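Local coordinates for LPXTG cell wall surface protein (Streptococcus gordonii, PDB 4IGB) that is a surface protein probably linked covalently to the peptidoglycan of this oral bacterium and probably takes part in adhesion, at residues L357-Y363 with K375-Y380; A315-V319 with S385-I389. One frame throughout, in Å; residues are numbered along the deposited sequence.

Interaction 1: L357-Y363 with K375-Y380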
loop_
_atom_site.group_PDB
_atom_site.type_symbol
_atom_site.label_atom_id
_atom_site.label_comp_id
_atom_site.label_asym_id
_atom_site.label_seq_id
_atom_site.Cartn_x
_atom_site.Cartn_y
_atom_site.Cartn_z
ATOM N N LEU B 357 10.067 -7.666 -31.477
ATOM C CA LEU B 357 11.223 -7.528 -30.601
ATOM C C LEU B 357 12.203 -8.678 -30.805
ATOM O O LEU B 357 11.819 -9.761 -31.244
ATOM C CB LEU B 357 10.783 -7.445 -29.138
ATOM C CG LEU B 357 9.903 -6.245 -28.779
ATOM C CD1 LEU B 357 9.842 -6.041 -27.273
ATOM C CD2 LEU B 357 10.393 -4.984 -29.474
ATOM N N GLN B 358 13.470 -8.435 -30.491
ATOM C CA GLN B 358 14.516 -9.424 -30.714
ATOM C C GLN B 358 15.006 -10.060 -29.419
ATOM O O GLN B 358 15.344 -9.363 -28.462
ATOM C CB GLN B 358 15.696 -8.793 -31.457
ATOM C CG GLN B 358 15.321 -8.110 -32.762
ATOM C CD GLN B 358 16.322 -7.046 -33.171
ATOM O OE1 GLN B 358 15.982 -5.871 -33.289
ATOM N NE2 GLN B 358 17.566 -7.456 -33.391
ATOM N N GLU B 359 15.049 -11.388 -29.400
ATOM C CA GLU B 359 15.596 -12.116 -28.265
ATOM C C GLU B 359 17.070 -11.761 -28.119
ATOM O O GLU B 359 17.777 -11.606 -29.114
ATOM C CB GLU B 359 15.428 -13.623 -28.459
ATOM C CG GLU B 359 15.825 -14.451 -27.249
ATOM C CD GLU B 359 15.541 -15.928 -27.435
ATOM O OE1 GLU B 359 14.953 -16.296 -28.473
ATOM O OE2 GLU B 359 15.905 -16.722 -26.543
ATOM N N GLY B 360 17.528 -11.624 -26.881
ATOM C CA GLY B 360 18.887 -11.171 -26.627
ATOM C C GLY B 360 18.967 -9.657 -26.483
ATOM O O GLY B 360 19.420 -9.140 -25.462
ATOM N N ARG B 361 18.508 -8.934 -27.497
ATOM C CA ARG B 361 18.510 -7.468 -27.443
ATOM C C ARG B 361 17.419 -6.880 -26.544
ATOM O O ARG B 361 17.691 -6.051 -25.678
ATOM C CB ARG B 361 18.363 -6.863 -28.850
ATOM C CG ARG B 361 18.304 -5.326 -28.856
ATOM C CD ARG B 361 17.803 -4.786 -30.189
ATOM N NE ARG B 361 17.895 -3.329 -30.260
ATOM C CZ ARG B 361 17.636 -2.605 -31.352
ATOM N NH1 ARG B 361 17.275 -3.203 -32.476
ATOM N NH2 ARG B 361 17.737 -1.280 -31.317
ATOM N N ASP B 362 16.179 -7.285 -26.791
ATOM C CA ASP B 362 15.024 -6.668 -26.153
ATOM C C ASP B 362 14.510 -7.493 -24.976
ATOM O O ASP B 362 14.010 -6.948 -23.995
ATOM C CB ASP B 362 13.899 -6.482 -27.164
ATOM C CG ASP B 362 14.275 -5.547 -28.287
ATOM O OD1 ASP B 362 14.800 -4.451 -27.986
ATOM O OD2 ASP B 362 14.050 -5.911 -29.464
ATOM N N TYR B 363 14.626 -8.809 -25.086
ATOM C CA TYR B 363 14.161 -9.688 -24.036
ATOM C C TYR B 363 14.981 -10.968 -23.995
ATOM O O TYR B 363 15.708 -11.289 -24.944
ATOM C CB TYR B 363 12.683 -10.025 -24.251
ATOM C CG TYR B 363 12.415 -10.864 -25.484
ATOM C CD1 TYR B 363 12.406 -12.255 -25.419
ATOM C CD2 TYR B 363 12.165 -10.264 -26.709
ATOM C CE1 TYR B 363 12.152 -13.024 -26.549
ATOM C CE2 TYR B 363 11.912 -11.017 -27.841
ATOM C CZ TYR B 363 11.903 -12.393 -27.758
ATOM O OH TYR B 363 11.640 -13.130 -28.889
ATOM N N LYS B 375 11.827 -11.910 -19.857
ATOM C CA LYS B 375 12.384 -10.798 -19.098
ATOM C C LYS B 375 12.853 -9.740 -20.069
ATOM O O LYS B 375 13.711 -10.014 -20.916
ATOM C CB LYS B 375 13.578 -11.266 -18.256
ATOM C CG LYS B 375 13.299 -12.504 -17.408
ATOM C CD LYS B 375 14.516 -12.900 -16.572
ATOM C CE LYS B 375 14.274 -14.215 -15.828
ATOM N NZ LYS B 375 15.234 -14.402 -14.699
ATOM N N MET B 376 12.290 -8.538 -19.962
ATOM C CA MET B 376 12.740 -7.428 -20.791
ATOM C C MET B 376 14.131 -7.070 -20.314
ATOM O O MET B 376 14.403 -7.138 -19.125
ATOM C CB MET B 376 11.792 -6.231 -20.683
ATOM C CG MET B 376 10.326 -6.602 -20.836
ATOM S SD MET B 376 9.998 -7.633 -22.295
ATOM C CE MET B 376 10.398 -6.510 -23.648
ATOM N N THR B 377 15.019 -6.719 -21.243
ATOM C CA THR B 377 16.385 -6.354 -20.888
ATOM C C THR B 377 16.469 -4.938 -20.318
ATOM O O THR B 377 15.569 -4.113 -20.523
ATOM C CB THR B 377 17.306 -6.378 -22.114
ATOM O OG1 THR B 377 16.805 -5.446 -23.080
ATOM C CG2 THR B 377 17.362 -7.766 -22.719
ATOM N N PRO B 378 17.568 -4.649 -19.607
ATOM C CA PRO B 378 17.828 -3.290 -19.123
ATOM C C PRO B 378 17.766 -2.266 -20.268
ATOM O O PRO B 378 17.181 -1.190 -20.093
ATOM C CB PRO B 378 19.242 -3.395 -18.554
ATOM C CG PRO B 378 19.348 -4.836 -18.110
ATOM C CD PRO B 378 18.568 -5.619 -19.124
ATOM N N GLU B 379 18.328 -2.611 -21.426
ATOM C CA GLU B 379 18.290 -1.725 -22.592
ATOM C C GLU B 379 16.848 -1.396 -22.991
ATOM O O GLU B 379 16.536 -0.253 -23.307
ATOM C CB GLU B 379 19.058 -2.320 -23.791
ATOM C CG GLU B 379 18.907 -1.519 -25.106
ATOM C CD GLU B 379 19.279 -2.313 -26.381
ATOM O OE1 GLU B 379 20.319 -3.021 -26.370
ATOM O OE2 GLU B 379 18.531 -2.227 -27.394
ATOM N N TYR B 380 15.970 -2.396 -22.974
ATOM C CA TYR B 380 14.591 -2.149 -23.350
ATOM C C TYR B 380 13.940 -1.223 -22.338
ATOM O O TYR B 380 13.245 -0.285 -22.711
ATOM C CB TYR B 380 13.774 -3.440 -23.495
ATOM C CG TYR B 380 12.386 -3.159 -24.046
ATOM C CD1 TYR B 380 12.142 -3.189 -25.413
ATOM C CD2 TYR B 380 11.335 -2.826 -23.204
ATOM C CE1 TYR B 380 10.893 -2.914 -25.928
ATOM C CE2 TYR B 380 10.074 -2.550 -23.711
ATOM C CZ TYR B 380 9.859 -2.596 -25.072
ATOM O OH TYR B 380 8.610 -2.322 -25.587
HETATM O O HOH W 1 15.970 -2.545 -26.448
#
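Leu357 sets its CD1 methyl between two residues of the other segment: it lies 3.6 Å from CE1 of Tyr380, approaching the ring obliquely, and 3.7 Å from CE of Met376. The Met376 chain, bent at chi2 (-50°) and chi3 (-66°), brings that same CE over the centre of the Tyr380 ring, a methyl contact of the CH-pi type, so the three side chains close one apolar patch. Further along the loop, Gly360 brings its carbonyl oxygen against the CG2 methyl of Thr377.

Arg361 contributes from both ends. Its carbonyl oxygen accepts a hydrogen bond from OG1 of Thr377 (2.8 Å), and its extended chain carries NE to OE2 of Glu379 at 3.1 Å, a nearly straight salt bridge that lies in the guanidinium plane and uses the syn lone pair of the carboxylate. NH1 turns back to OE1 of Gln358 in its own loop. Next comes Asp362, whose carbonyl oxygen receives the backbone N of Thr377 (2.9 Å) from above the carbonyl plane. Its carboxylate is shared out: OD2 takes the backbone N of Gln358, bracing the loop, while OD1 lies at the edge of the Tyr380 ring and accepts from a water that also donates to OE2 of Glu379. Tyr363 then enters an antiparallel, non-hydrogen-bonded pair with Met376, where strand 363-368 begins and strand 371-376 ends.

Thr377 is the N-cap of helix 378-382, its OG1 accepting from the backbone N of Tyr380 while donating to Arg361 O. One hydroxyl thereby ties the helix start to the loop. OD1 of Asp362 lies 4.4 Å from OE2 of Glu379; the bridging water and the positive charge of Arg361 probably ease the repulsion between the two carboxylates.

Interaction 2: A315-V319 with S385-I389; sequences ATFKV and SSSDI
Ile389 and Phe317 form the antiparallel, hydrogen-bonded pair at the centre of this contact. Phe317 N donates to Ile389 O (2.7 Å), and Ile389 N donates to Phe317 O at 2.9 Å. Ile389 O also sits at the edge of the Phe317 ring, in its plane, 3.3 Å from CD2. Both side chains project from the same face of the sheet, where Met335 of strand 333-338 touches each of them and Leu415 of strand 409-417 packs on Phe317.

Val319, past the end of strand 310-317, extends this apolar face. With its CG2 anti to the carbonyl carbon, that methyl reaches CD1 of Ile389 (4.1 Å) and the carbonyl oxygen of Ser387. Its backbone is held through water instead of direct bonds: one water takes the N-H of Val319 and donates to Ser386 O and Asp388 OD1, while a second links Val319 O with Ser386 O.

Asp388 lies next to Thr316 and Lys318. Its OD2 rests against the CG2 methyl of Thr316 (3.3 Å) and its OD1 lies beside CA of Lys318 (3.4 Å); NZ of Lys318 is 6.4 Å from OD1 of Asp388, too far for a salt bridge. The carbonyl oxygen of Asp388 is bound by the hydroxyl of Ser352.

Strands 310-317 and 389-397 are thus joined where one ends and the other begins, their pairing passing into water-mediated links. The motif is an antiparallel strand pairing within the sheet of the N2 domain, a member of the adhesin clan.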
loop_
_atom_site.group_PDB
_atom_site.type_symbol
_atom_site.label_atom_id
_atom_site.label_comp_id
_atom_site.label_asym_id
_atom_site.label_seq_id
_atom_site.Cartn_x
_atom_site.Cartn_y
_atom_site.Cartn_z
ATOM N N ALA B 315 -0.833 -12.873 -25.422
ATOM C CA ALA B 315 -0.937 -12.059 -24.223
ATOM C C ALA B 315 -0.515 -10.629 -24.496
ATOM O O ALA B 315 0.569 -10.371 -25.026
ATOM C CB ALA B 315 -0.102 -12.650 -23.099
ATOM N N THR B 316 -1.376 -9.700 -24.113
ATOM C CA THR B 316 -1.103 -8.285 -24.305
ATOM C C THR B 316 -0.884 -7.604 -22.966
ATOM O O THR B 316 -1.768 -7.599 -22.109
ATOM C CB THR B 316 -2.272 -7.633 -25.007
ATOM O OG1 THR B 316 -2.491 -8.313 -26.249
ATOM C CG2 THR B 316 -2.005 -6.146 -25.242
ATOM N N PHE B 317 0.298 -7.031 -22.780
ATOM C CA PHE B 317 0.644 -6.458 -21.482
ATOM C C PHE B 317 0.677 -4.943 -21.552
ATOM O O PHE B 317 1.476 -4.374 -22.288
ATOM C CB PHE B 317 2.006 -6.993 -21.010
ATOM C CG PHE B 317 2.057 -8.498 -20.902
ATOM C CD1 PHE B 317 1.758 -9.127 -19.710
ATOM C CD2 PHE B 317 2.395 -9.275 -21.997
ATOM C CE1 PHE B 317 1.785 -10.519 -19.605
ATOM C CE2 PHE B 317 2.435 -10.667 -21.898
ATOM C CZ PHE B 317 2.127 -11.286 -20.698
ATOM N N LYS B 318 -0.178 -4.285 -20.776
ATOM C CA LYS B 318 -0.092 -2.831 -20.673
ATOM C C LYS B 318 0.996 -2.476 -19.670
ATOM O O LYS B 318 1.055 -3.046 -18.578
ATOM C CB LYS B 318 -1.441 -2.219 -20.269
ATOM C CG LYS B 318 -1.445 -0.683 -20.101
ATOM C CD LYS B 318 -0.746 -0.260 -18.809
ATOM C CE LYS B 318 -1.553 0.718 -17.969
ATOM N NZ LYS B 318 -2.129 1.894 -18.688
ATOM N N VAL B 319 1.847 -1.528 -20.046
ATOM C CA VAL B 319 2.953 -1.107 -19.216
ATOM C C VAL B 319 2.596 0.120 -18.369
ATOM O O VAL B 319 2.210 1.155 -18.901
ATOM C CB VAL B 319 4.182 -0.780 -20.095
ATOM C CG1 VAL B 319 5.328 -0.293 -19.243
ATOM C CG2 VAL B 319 4.590 -1.997 -20.933
ATOM N N SER B 385 9.861 2.652 -23.545
ATOM C CA SER B 385 8.772 2.408 -24.486
ATOM C C SER B 385 7.471 2.257 -23.713
ATOM O O SER B 385 7.409 1.516 -22.734
ATOM C CB SER B 385 9.024 1.136 -25.292
ATOM O OG SER B 385 10.179 1.248 -26.101
ATOM N N SER B 386 6.430 2.942 -24.158
ATOM C CA SER B 386 5.181 2.975 -23.406
ATOM C C SER B 386 4.131 2.018 -23.953
ATOM O O SER B 386 3.140 1.736 -23.283
ATOM C CB SER B 386 4.609 4.389 -23.415
ATOM O OG SER B 386 4.248 4.746 -24.744
ATOM N N SER B 387 4.324 1.539 -25.179
ATOM C CA SER B 387 3.291 0.743 -25.827
ATOM C C SER B 387 3.186 -0.665 -25.250
ATOM O O SER B 387 4.148 -1.186 -24.681
ATOM C CB SER B 387 3.519 0.682 -27.340
ATOM O OG SER B 387 3.479 1.988 -27.898
ATOM N N ASP B 388 2.003 -1.256 -25.385
ATOM C CA ASP B 388 1.752 -2.615 -24.919
ATOM C C ASP B 388 2.816 -3.567 -25.442
ATOM O O ASP B 388 3.320 -3.408 -26.553
ATOM C CB ASP B 388 0.399 -3.104 -25.424
ATOM C CG ASP B 388 -0.777 -2.458 -24.707
ATOM O OD1 ASP B 388 -0.580 -1.593 -23.818
ATOM O OD2 ASP B 388 -1.919 -2.822 -25.054
ATOM N N ILE B 389 3.143 -4.573 -24.645
ATOM C CA ILE B 389 4.023 -5.637 -25.105
ATOM C C ILE B 389 3.144 -6.838 -25.371
ATOM O O ILE B 389 2.299 -7.169 -24.554
ATOM C CB ILE B 389 5.082 -5.969 -24.053
ATOM C CG1 ILE B 389 5.920 -4.715 -23.774
ATOM C CG2 ILE B 389 5.914 -7.179 -24.485
ATOM C CD1 ILE B 389 6.948 -4.880 -22.674
HETATM O O HOH W 2 3.005 2.878 -20.679
HETATM O O HOH W 3 1.220 -0.120 -22.525
#

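How the interactions relate
Both interactions belong to the N2 domain and reach the same sheet, with their centres about 14 Å apart. In sequence, both segments of interaction 1 fall in the stretch of chain between the two segments of interaction 2, and helix 378-382 leads from one to the other. They meet directly: CE of Met376 packs on CD1 of Ile389 (3.9 Å), and OH of Tyr380 lies 4.0 Å from CG1 of Ile389 and 3.5 Å from CB of Ser385. The apolar patch of interaction 1 therefore continues into the face carrying Phe317 and Ile389. The sodium ion, bound by Asp198, Asp200 and Thr248, belongs to the N-terminal domain, so neither contact contributes to that site.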